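Local coordinates for Iron(III) ABC transporter, periplasmic iron-compound-binding protein (Vibrio cholerae, PDB 3TEF), which probably captures ferric catecholate siderophores in the periplasm and hands them to an ABC transporter for iron uptake, at residues E73-T77 and Q78-L82; I83-G86 and P87-K91; P132-E135 and A136-Q140; D201-F205 and E206-E210. One frame throughout, in Å; residues are numbered along the deposited sequence.

How the contacts relate
Contacts 1 and 2 are consecutive along the chain: the exit from helix 72-77 leads into strand 82-85, and contact 2 is that strand's end and the turn after it. They also touch, Ile75 CG2 lying 3.9 Å from Ile83 CD1. Contact 1 is at the surface and rests on backbone bonds at a helix end; contact 2 is partly buried, combining an apolar pair with tight turns. Contact 3, also partly buried, is regular helix throughout, apolar on one side and charged on others. Contact 4, at the surface of the other lobe, about 46 Å from contact 1 between centres, begins a helix, whereas contact 1 ends one, and combines a serine N-cap with a methyl on a tyrosine face.

Contact 1. Residues E73-T77 and Q78-L82; sequences ETIYT and QKPDL
Gln78 and Lys79 supply the last amide hydrogens of helix 72-77, and the carbonyls of Thr74, Ile75 and Tyr76 receive them. Gln78 N gives its main bond to Thr74 O (3.0 Å) with the nitrogen almost in line with the C=O bond, and leans weakly on Ile75 O as well. Lys79 N steps back only three residues, to Tyr76 O at 3.1 Å, and reaches that oxygen from above the carbonyl plane, a sign that the helix is already unwinding. Lys79 then takes positive phi (51°), the left-handed conformation that often ends a helix. The following residue is Pro80, which lacks the N-H that a Schellman motif would send to Ile75 O; its CD packs against that oxygen instead, 3.1 Å away. Pro80 CG meets Ile75 CG2 at 4.0 Å, the two side chains crossing at about a right angle. The chain then runs on into strand 82-85 of the parallel sheet in this lobe. One turn earlier, Glu73 O is gripped twice by Thr77, whose backbone N and OG1 arrive from opposite faces of the carbonyl plane; OG1 is 3.1 Å from Glu73 O. Arg21 ties the exit to the rest of the lobe: its NE bonds to Gln78 O, and its backbone N to Asp81 OD2.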
loop_
_atom_site.group_PDB
_atom_site.type_symbol
_atom_site.label_atom_id
_atom_site.label_comp_id
_atom_site.label_asym_id
_atom_site.label_seq_id
_atom_site.Cartn_x
_atom_site.Cartn_y
_atom_site.Cartn_z
ATOM N N GLU A 73 -2.863 -24.438 8.907
ATOM C CA GLU A 73 -3.548 -25.699 8.664
ATOM C C GLU A 73 -4.370 -25.651 7.377
ATOM O O GLU A 73 -4.285 -26.548 6.541
ATOM C CB GLU A 73 -4.406 -26.095 9.873
ATOM C CG GLU A 73 -3.599 -26.216 11.174
ATOM C CD GLU A 73 -4.460 -26.545 12.389
ATOM O OE1 GLU A 73 -5.701 -26.644 12.244
ATOM O OE2 GLU A 73 -3.894 -26.703 13.493
ATOM N N THR A 74 -5.146 -24.589 7.197
ATOM C CA THR A 74 -5.975 -24.486 6.004
ATOM C C THR A 74 -5.100 -24.327 4.766
ATOM O O THR A 74 -5.353 -24.941 3.735
ATOM C CB THR A 74 -6.966 -23.316 6.103
ATOM O OG1 THR A 74 -7.884 -23.575 7.171
ATOM C CG2 THR A 74 -7.743 -23.160 4.797
ATOM N N ILE A 75 -4.058 -23.510 4.878
ATOM C CA ILE A 75 -3.155 -23.308 3.754
ATOM C C ILE A 75 -2.561 -24.641 3.290
ATOM O O ILE A 75 -2.503 -24.928 2.089
ATOM C CB ILE A 75 -2.060 -22.287 4.109
ATOM C CG1 ILE A 75 -2.716 -20.922 4.362
ATOM C CG2 ILE A 75 -1.007 -22.211 2.996
ATOM C CD1 ILE A 75 -1.775 -19.811 4.784
ATOM N N TYR A 76 -2.125 -25.462 4.244
ATOM C CA TYR A 76 -1.553 -26.762 3.904
ATOM C C TYR A 76 -2.576 -27.630 3.179
ATOM O O TYR A 76 -2.255 -28.297 2.195
ATOM C CB TYR A 76 -1.053 -27.487 5.155
ATOM C CG TYR A 76 -0.451 -28.836 4.842
ATOM C CD1 TYR A 76 0.829 -28.939 4.318
ATOM C CD2 TYR A 76 -1.169 -30.006 5.050
ATOM C CE1 TYR A 76 1.385 -30.174 4.017
ATOM C CE2 TYR A 76 -0.623 -31.246 4.747
ATOM C CZ TYR A 76 0.647 -31.324 4.229
ATOM O OH TYR A 76 1.197 -32.555 3.935
ATOM N N THR A 77 -3.807 -27.602 3.669
ATOM C CA THR A 77 -4.896 -28.373 3.074
ATOM C C THR A 77 -5.165 -27.969 1.623
ATOM O O THR A 77 -5.535 -28.804 0.794
ATOM C CB THR A 77 -6.178 -28.207 3.891
ATOM O OG1 THR A 77 -5.970 -28.737 5.210
ATOM C CG2 THR A 77 -7.332 -28.940 3.234
ATOM N N GLN A 78 -4.964 -26.691 1.316
ATOM C CA GLN A 78 -5.194 -26.183 -0.033
ATOM C C GLN A 78 -4.131 -26.578 -1.063
ATOM O O GLN A 78 -4.300 -26.322 -2.251
ATOM C CB GLN A 78 -5.383 -24.660 -0.004
ATOM C CG GLN A 78 -6.617 -24.226 0.749
ATOM C CD GLN A 78 -7.886 -24.662 0.044
ATOM O OE1 GLN A 78 -8.100 -24.320 -1.119
ATOM N NE2 GLN A 78 -8.717 -25.436 0.727
ATOM N N LYS A 79 -3.027 -27.178 -0.613
ATOM C CA LYS A 79 -1.978 -27.647 -1.518
ATOM C C LYS A 79 -1.526 -26.573 -2.502
ATOM O O LYS A 79 -1.586 -26.761 -3.720
ATOM C CB LYS A 79 -2.448 -28.873 -2.295
ATOM C CG LYS A 79 -2.870 -30.036 -1.424
ATOM C CD LYS A 79 -3.519 -31.119 -2.269
ATOM C CE LYS A 79 -4.256 -32.136 -1.410
ATOM N NZ LYS A 79 -5.216 -32.938 -2.223
ATOM N N PRO A 80 -1.055 -25.441 -1.978
ATOM C CA PRO A 80 -0.659 -24.361 -2.880
ATOM C C PRO A 80 0.608 -24.672 -3.662
ATOM O O PRO A 80 1.508 -25.382 -3.171
ATOM C CB PRO A 80 -0.425 -23.180 -1.931
ATOM C CG PRO A 80 -0.116 -23.790 -0.621
ATOM C CD PRO A 80 -0.871 -25.090 -0.560
ATOM N N ASP A 81 0.670 -24.148 -4.882
ATOM C CA ASP A 81 1.899 -24.172 -5.656
ATOM C C ASP A 81 2.692 -22.903 -5.357
ATOM O O ASP A 81 3.901 -22.861 -5.549
ATOM C CB ASP A 81 1.600 -24.278 -7.149
ATOM C CG ASP A 81 0.826 -25.533 -7.496
ATOM O OD1 ASP A 81 1.379 -26.636 -7.311
ATOM O OD2 ASP A 81 -0.335 -25.423 -7.948
ATOM N N LEU A 82 1.998 -21.873 -4.880
ATOM C CA LEU A 82 2.629 -20.594 -4.548
ATOM C C LEU A 82 1.815 -19.893 -3.467
ATOM O O LEU A 82 0.592 -19.860 -3.534
ATOM C CB LEU A 82 2.722 -19.698 -5.782
ATOM C CG LEU A 82 3.157 -18.244 -5.536
ATOM C CD1 LEU A 82 4.593 -18.193 -4.982
ATOM C CD2 LEU A 82 2.990 -17.377 -6.816
#

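Contact 2. Residues I83-G86 and P87-K91; sequences IVIG and PRASK
Gly86 and Ala89 close the first of two overlapping turns: Ala89 N reaches Gly86 O at 3.4 Å, a weak bond, while the second turn brings Ser90 N to Pro87 O at 3.2 Å, with Arg88 and Ala89 in the type I conformation. Pro87 O is held a second time by Ser90 OG, at 2.7 Å the shorter of the two bonds, with the hydroxyl only 19° out of the carbonyl plane. Across the bend, the side chain of Ile85 reaches forward over the turn. Its chi1 of 72° places CG1 between the backbone N and the carbonyl carbon, and from there CD1 touches Ala89 O at 3.7 Å and passes 4.0 Å from Ser90 CA. Nearer the backbone, Ile85 CB and Ala89 CB lie 4.2 Å apart. This is the carboxy end of strand 82-85 in a parallel beta/alpha sheet, the edge where such folds commonly place their binding loops, and the chain turns here towards helix 93-99. Ile25 of the adjacent strand 22-25 meets both Ile85 and Ala89, so the apolar pair continues into the sheet. Arg88, in contrast, runs away from the strand: NH2 bonds to Tyr261 O, and its guanidinium also makes a cation-pi contact with Tyr261. Arg177 comes close to the same NH2; two arginines so near each other would probably make this spot positive, which could suit an anionic ferric catecholate, though no ligand contact is established for them.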
loop_
_atom_site.group_PDB
_atom_site.type_symbol
_atom_site.label_atom_id
_atom_site.label_comp_id
_atom_site.label_asym_id
_atom_site.label_seq_id
_atom_site.Cartn_x
_atom_site.Cartn_y
_atom_site.Cartn_z
ATOM N N ILE A 83 2.500 -19.353 -2.464
ATOM C CA ILE A 83 1.881 -18.480 -1.480
ATOM C C ILE A 83 2.460 -17.068 -1.665
ATOM O O ILE A 83 3.670 -16.875 -1.653
ATOM C CB ILE A 83 2.181 -18.941 -0.060
ATOM C CG1 ILE A 83 1.678 -20.370 0.144
ATOM C CG2 ILE A 83 1.573 -17.992 0.961
ATOM C CD1 ILE A 83 2.306 -21.071 1.343
ATOM N N VAL A 84 1.593 -16.085 -1.873
ATOM C CA VAL A 84 2.037 -14.689 -1.937
ATOM C C VAL A 84 1.532 -13.928 -0.720
ATOM O O VAL A 84 0.328 -13.923 -0.448
ATOM C CB VAL A 84 1.510 -13.983 -3.188
ATOM C CG1 VAL A 84 2.003 -12.539 -3.212
ATOM C CG2 VAL A 84 1.932 -14.739 -4.435
ATOM N N ILE A 85 2.434 -13.287 0.018
ATOM C CA ILE A 85 2.024 -12.554 1.215
ATOM C C ILE A 85 2.446 -11.086 1.164
ATOM O O ILE A 85 3.426 -10.734 0.520
ATOM C CB ILE A 85 2.534 -13.221 2.524
ATOM C CG1 ILE A 85 4.048 -13.033 2.681
ATOM C CG2 ILE A 85 2.191 -14.704 2.539
ATOM C CD1 ILE A 85 4.599 -13.685 3.904
ATOM N N GLY A 86 1.697 -10.237 1.857
ATOM C CA GLY A 86 2.076 -8.843 2.023
ATOM C C GLY A 86 3.005 -8.673 3.216
ATOM O O GLY A 86 3.338 -9.638 3.900
ATOM N N PRO A 87 3.422 -7.434 3.484
ATOM C CA PRO A 87 4.409 -7.245 4.551
ATOM C C PRO A 87 3.844 -7.537 5.945
ATOM O O PRO A 87 4.603 -7.878 6.845
ATOM C CB PRO A 87 4.799 -5.765 4.417
ATOM C CG PRO A 87 3.686 -5.143 3.630
ATOM C CD PRO A 87 3.198 -6.206 2.702
ATOM N N ARG A 88 2.532 -7.412 6.122
ATOM C CA ARG A 88 1.933 -7.623 7.436
ATOM C C ARG A 88 2.129 -9.047 7.962
ATOM O O ARG A 88 2.242 -9.265 9.176
ATOM C CB ARG A 88 0.441 -7.272 7.406
ATOM C CG ARG A 88 0.203 -5.780 7.432
ATOM C CD ARG A 88 -1.274 -5.467 7.283
ATOM N NE ARG A 88 -1.531 -4.037 7.396
ATOM C CZ ARG A 88 -1.490 -3.176 6.382
ATOM N NH1 ARG A 88 -1.178 -3.584 5.161
ATOM N NH2 ARG A 88 -1.753 -1.895 6.601
ATOM N N ALA A 89 2.199 -10.012 7.051
ATOM C CA ALA A 89 2.300 -11.424 7.436
ATOM C C ALA A 89 3.742 -11.927 7.397
ATOM O O ALA A 89 3.991 -13.118 7.556
ATOM C CB ALA A 89 1.451 -12.282 6.514
ATOM N N SER A 90 4.678 -11.019 7.172
ATOM C CA SER A 90 6.039 -11.440 6.845
ATOM C C SER A 90 6.765 -12.140 7.985
ATOM O O SER A 90 7.700 -12.894 7.737
ATOM C CB SER A 90 6.858 -10.272 6.267
ATOM O OG SER A 90 6.974 -9.212 7.194
ATOM N N LYS A 91 6.346 -11.924 9.231
ATOM C CA LYS A 91 6.996 -12.634 10.334
ATOM C C LYS A 91 6.733 -14.129 10.232
ATOM O O LYS A 91 7.421 -14.936 10.868
ATOM C CB LYS A 91 6.555 -12.105 11.702
ATOM C CG LYS A 91 6.896 -10.641 11.954
ATOM C CD LYS A 91 6.619 -10.237 13.408
ATOM C CE LYS A 91 5.229 -10.673 13.887
ATOM N NZ LYS A 91 4.086 -10.004 13.159
#

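Contact 3. Residues P132-E135 and A136-Q140; sequences PAVE and AKIEQ
Val134 turns CG1 away from its backbone N (chi1 172°), while Ile138 holds CG1 beside its own N and opposite the carbonyl carbon (chi1 -68°); with one helical turn between them, these torsions set the two side chains alongside each other, pointing the same way. Val134 CG1 meets Ile138 CD1 at 3.8 Å, and Ile138 CG1 settles 3.3 Å from Val134 O. That oxygen also accepts Ile138 N at 2.8 Å, the shortest of four successive i to i+4 bonds that make this regular alpha helix.

On other sides two bent polar chains meet charged partners. The kink of Glu135 at chi2 accompanies a salt bridge from OE2 to Arg122. Lys137, also bent at chi2, pairs NZ with Glu271 OE2 in a salt bridge and with Gln140 OE1 at 3.2 Å, the latter approached from above the amide plane.

Helix 131-154 is the long helix that spans the two lobes, as in related siderophore-binding proteins. Here, near its start, Val134 and Ile138 pack on Trp121 of helix 113-128, Phe36 touches Val134 and Lys137, and Glu271 belongs to helix 267-279.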
loop_
_atom_site.group_PDB
_atom_site.type_symbol
_atom_site.label_atom_id
_atom_site.label_comp_id
_atom_site.label_asym_id
_atom_site.label_seq_id
_atom_site.Cartn_x
_atom_site.Cartn_y
_atom_site.Cartn_z
ATOM N N PRO A 132 4.536 -9.007 -20.761
ATOM C CA PRO A 132 4.070 -7.909 -21.625
ATOM C C PRO A 132 2.944 -7.082 -21.001
ATOM O O PRO A 132 2.950 -5.847 -21.103
ATOM C CB PRO A 132 3.569 -8.637 -22.882
ATOM C CG PRO A 132 4.320 -9.936 -22.888
ATOM C CD PRO A 132 4.415 -10.315 -21.432
ATOM N N ALA A 133 1.990 -7.755 -20.365
ATOM C CA ALA A 133 0.879 -7.065 -19.719
ATOM C C ALA A 133 1.385 -6.215 -18.566
ATOM O O ALA A 133 0.920 -5.095 -18.345
ATOM C CB ALA A 133 -0.145 -8.067 -19.221
ATOM N N VAL A 134 2.338 -6.758 -17.818
ATOM C CA VAL A 134 2.914 -6.015 -16.714
ATOM C C VAL A 134 3.640 -4.778 -17.227
ATOM O O VAL A 134 3.482 -3.686 -16.688
ATOM C CB VAL A 134 3.863 -6.911 -15.872
ATOM C CG1 VAL A 134 4.617 -6.081 -14.845
ATOM C CG2 VAL A 134 3.062 -8.009 -15.206
ATOM N N GLU A 135 4.428 -4.941 -18.288
ATOM C CA GLU A 135 5.164 -3.806 -18.823
ATOM C C GLU A 135 4.238 -2.720 -19.362
ATOM O O GLU A 135 4.506 -1.531 -19.186
ATOM C CB GLU A 135 6.165 -4.246 -19.894
ATOM C CG GLU A 135 7.327 -5.081 -19.357
ATOM C CD GLU A 135 8.156 -4.358 -18.297
ATOM O OE1 GLU A 135 8.270 -3.112 -18.342
ATOM O OE2 GLU A 135 8.710 -5.048 -17.422
ATOM N N ALA A 136 3.150 -3.123 -20.018
ATOM C CA ALA A 136 2.182 -2.158 -20.524
ATOM C C ALA A 136 1.620 -1.334 -19.373
ATOM O O ALA A 136 1.501 -0.106 -19.473
ATOM C CB ALA A 136 1.045 -2.860 -21.295
ATOM N N LYS A 137 1.283 -2.016 -18.278
ATOM C CA LYS A 137 0.729 -1.360 -17.103
ATOM C C LYS A 137 1.751 -0.419 -16.487
ATOM O O LYS A 137 1.431 0.716 -16.127
ATOM C CB LYS A 137 0.302 -2.388 -16.057
ATOM C CG LYS A 137 -0.621 -1.817 -15.036
ATOM C CD LYS A 137 -1.944 -1.540 -15.719
ATOM C CE LYS A 137 -2.795 -0.625 -14.914
ATOM N NZ LYS A 137 -4.050 -0.318 -15.650
ATOM N N ILE A 138 2.986 -0.899 -16.363
ATOM C CA ILE A 138 4.052 -0.063 -15.837
ATOM C C ILE A 138 4.244 1.216 -16.656
ATOM O O ILE A 138 4.330 2.308 -16.095
ATOM C CB ILE A 138 5.376 -0.833 -15.690
ATOM C CG1 ILE A 138 5.230 -1.883 -14.582
ATOM C CG2 ILE A 138 6.508 0.134 -15.414
ATOM C CD1 ILE A 138 6.428 -2.807 -14.436
ATOM N N GLU A 139 4.292 1.083 -17.980
ATOM C CA GLU A 139 4.482 2.250 -18.835
ATOM C C GLU A 139 3.385 3.278 -18.588
ATOM O O GLU A 139 3.653 4.487 -18.515
ATOM C CB GLU A 139 4.519 1.846 -20.312
ATOM C CG GLU A 139 4.537 3.039 -21.269
ATOM C CD GLU A 139 5.025 2.670 -22.661
ATOM O OE1 GLU A 139 5.061 1.461 -22.982
ATOM O OE2 GLU A 139 5.381 3.587 -23.437
ATOM N N GLN A 140 2.154 2.791 -18.455
ATOM C CA GLN A 140 0.994 3.646 -18.234
ATOM C C GLN A 140 1.116 4.420 -16.923
ATOM O O GLN A 140 0.984 5.644 -16.885
ATOM C CB GLN A 140 -0.294 2.808 -18.232
ATOM C CG GLN A 140 -1.549 3.604 -17.911
ATOM C CD GLN A 140 -2.808 2.750 -17.861
ATOM O OE1 GLN A 140 -2.752 1.515 -17.891
ATOM N NE2 GLN A 140 -3.957 3.413 -17.779
#

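Contact 4. Residues D201-F205 and E206-E210; sequences DLISF and EYIRE
The CG2 methyl of Ile203 is the bump that fills the face of the Tyr207 ring. It stands 3.4 Å above the ring centroid and only 3° off the normal, a CH-pi contact centred on the face. In Tyr207, chi1 of 170° sets CG opposite the backbone N and carries the ring out from the helix flank, to where Ile203 lies. The other branch of Ile203 passes Tyr207 CD2, with CD1 at 3.8 Å, and extends to Ile208, CD1 to CG1 at 4.1 Å, so that the isoleucine packs against two neighbouring helix residues; since it precedes the N-cap and meets the fourth residue after it, this is a hydrophobic staple. Ser204 is the N-cap itself: OG accepts Tyr207 N at 3.2 Å, and Ser204 O takes Ile208 N at the same length. Ile208 CG1 also lies against Ser204 O, 3.5 Å away. Phe205 and Ile208 lie side by side and point the same way, CD1 of the ring 4.2 Å from Ile208 CD1. A water receives Phe205 N at 3.0 Å and leans weakly on Glu206 OE1, satisfying an amide that the helix start does not use.

The cluster packs on the sheet of this lobe. Ile203 rests on Leu169 and Thr171 of strand 168-172, Tyr207 and Ile208 press on Met160 of strand 158-165, and Phe205 bridges Leu169 to the ring of Phe236 and to Leu240 and Val241 of helix 239-242.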
loop_
_atom_site.group_PDB
_atom_site.type_symbol
_atom_site.label_atom_id
_atom_site.label_comp_id
_atom_site.label_asym_id
_atom_site.label_seq_id
_atom_site.Cartn_x
_atom_site.Cartn_y
_atom_site.Cartn_z
ATOM N N ASP A 201 5.748 9.155 13.838
ATOM C CA ASP A 201 6.066 9.951 15.017
ATOM C C ASP A 201 4.827 10.666 15.513
ATOM O O ASP A 201 4.060 11.218 14.726
ATOM C CB ASP A 201 7.149 10.980 14.709
ATOM C CG ASP A 201 8.530 10.350 14.560
ATOM O OD1 ASP A 201 9.141 10.001 15.594
ATOM O OD2 ASP A 201 9.002 10.199 13.413
ATOM N N LEU A 202 4.637 10.664 16.825
ATOM C CA LEU A 202 3.442 11.263 17.403
ATOM C C LEU A 202 3.469 12.783 17.315
ATOM O O LEU A 202 4.449 13.423 17.696
ATOM C CB LEU A 202 3.265 10.818 18.869
ATOM C CG LEU A 202 1.892 11.147 19.478
ATOM C CD1 LEU A 202 0.803 10.264 18.874
ATOM C CD2 LEU A 202 1.932 10.983 20.993
ATOM N N ILE A 203 2.379 13.353 16.821
ATOM C CA ILE A 203 2.235 14.799 16.744
ATOM C C ILE A 203 0.916 15.244 17.381
ATOM O O ILE A 203 0.356 14.538 18.219
ATOM C CB ILE A 203 2.349 15.299 15.285
ATOM C CG1 ILE A 203 1.307 14.629 14.393
ATOM C CG2 ILE A 203 3.750 15.006 14.749
ATOM C CD1 ILE A 203 1.163 15.296 13.016
ATOM N N SER A 204 0.431 16.416 16.982
ATOM C CA SER A 204 -0.766 17.000 17.571
ATOM C C SER A 204 -1.293 18.044 16.607
ATOM O O SER A 204 -0.646 18.355 15.611
ATOM C CB SER A 204 -0.413 17.674 18.891
ATOM O OG SER A 204 0.549 18.698 18.676
ATOM N N PHE A 205 -2.469 18.587 16.891
ATOM C CA PHE A 205 -2.986 19.660 16.052
ATOM C C PHE A 205 -2.129 20.917 16.191
ATOM O O PHE A 205 -1.975 21.689 15.245
ATOM C CB PHE A 205 -4.450 19.952 16.371
ATOM C CG PHE A 205 -5.392 18.883 15.901
ATOM C CD1 PHE A 205 -5.567 18.639 14.547
ATOM C CD2 PHE A 205 -6.112 18.123 16.812
ATOM C CE1 PHE A 205 -6.442 17.650 14.112
ATOM C CE2 PHE A 205 -6.981 17.138 16.381
ATOM C CZ PHE A 205 -7.147 16.901 15.030
ATOM N N GLU A 206 -1.560 21.114 17.371
ATOM C CA GLU A 206 -0.682 22.249 17.600
ATOM C C GLU A 206 0.546 22.167 16.685
ATOM O O GLU A 206 1.002 23.178 16.151
ATOM C CB GLU A 206 -0.267 22.316 19.074
ATOM C CG GLU A 206 -1.385 22.785 20.030
ATOM C CD GLU A 206 -2.437 21.715 20.341
ATOM O OE1 GLU A 206 -2.389 20.607 19.759
ATOM O OE2 GLU A 206 -3.323 21.990 21.181
ATOM N N TYR A 207 1.070 20.957 16.509
ATOM C CA TYR A 207 2.208 20.714 15.625
ATOM C C TYR A 207 1.852 21.019 14.165
ATOM O O TYR A 207 2.654 21.608 13.434
ATOM C CB TYR A 207 2.662 19.263 15.795
ATOM C CG TYR A 207 3.677 18.735 14.806
ATOM C CD1 TYR A 207 5.003 18.527 15.188
ATOM C CD2 TYR A 207 3.307 18.395 13.508
ATOM C CE1 TYR A 207 5.935 18.015 14.302
ATOM C CE2 TYR A 207 4.235 17.884 12.608
ATOM C CZ TYR A 207 5.545 17.698 13.012
ATOM O OH TYR A 207 6.470 17.183 12.129
ATOM N N ILE A 208 0.654 20.621 13.742
ATOM C CA ILE A 208 0.199 20.889 12.376
ATOM C C ILE A 208 0.077 22.393 12.145
ATOM O O ILE A 208 0.567 22.923 11.143
ATOM C CB ILE A 208 -1.148 20.196 12.067
ATOM C CG1 ILE A 208 -0.992 18.672 12.102
ATOM C CG2 ILE A 208 -1.677 20.631 10.701
ATOM C CD1 ILE A 208 -2.306 17.914 12.045
ATOM N N ARG A 209 -0.560 23.080 13.085
ATOM C CA ARG A 209 -0.734 24.530 12.995
ATOM C C ARG A 209 0.598 25.275 13.070
ATOM O O ARG A 209 0.852 26.182 12.279
ATOM C CB ARG A 209 -1.685 25.021 14.092
ATOM C CG ARG A 209 -1.777 26.537 14.226
ATOM C CD ARG A 209 -2.221 27.195 12.932
ATOM N NE ARG A 209 -2.263 28.651 13.062
ATOM C CZ ARG A 209 -1.375 29.485 12.527
ATOM N NH1 ARG A 209 -0.368 29.016 11.800
ATOM N NH2 ARG A 209 -1.501 30.793 12.710
ATOM N N GLU A 210 1.445 24.886 14.019
ATOM C CA GLU A 210 2.727 25.555 14.223
ATOM C C GLU A 210 3.620 25.444 12.980
ATOM O O GLU A 210 4.210 26.435 12.533
ATOM C CB GLU A 210 3.435 25.029 15.489
ATOM C CG GLU A 210 4.021 23.601 15.387
ATOM C CD GLU A 210 4.468 23.010 16.737
ATOM O OE1 GLU A 210 3.785 23.246 17.761
ATOM O OE2 GLU A 210 5.502 22.300 16.773
HETATM O O HOH W 1 -3.748 17.536 19.407
#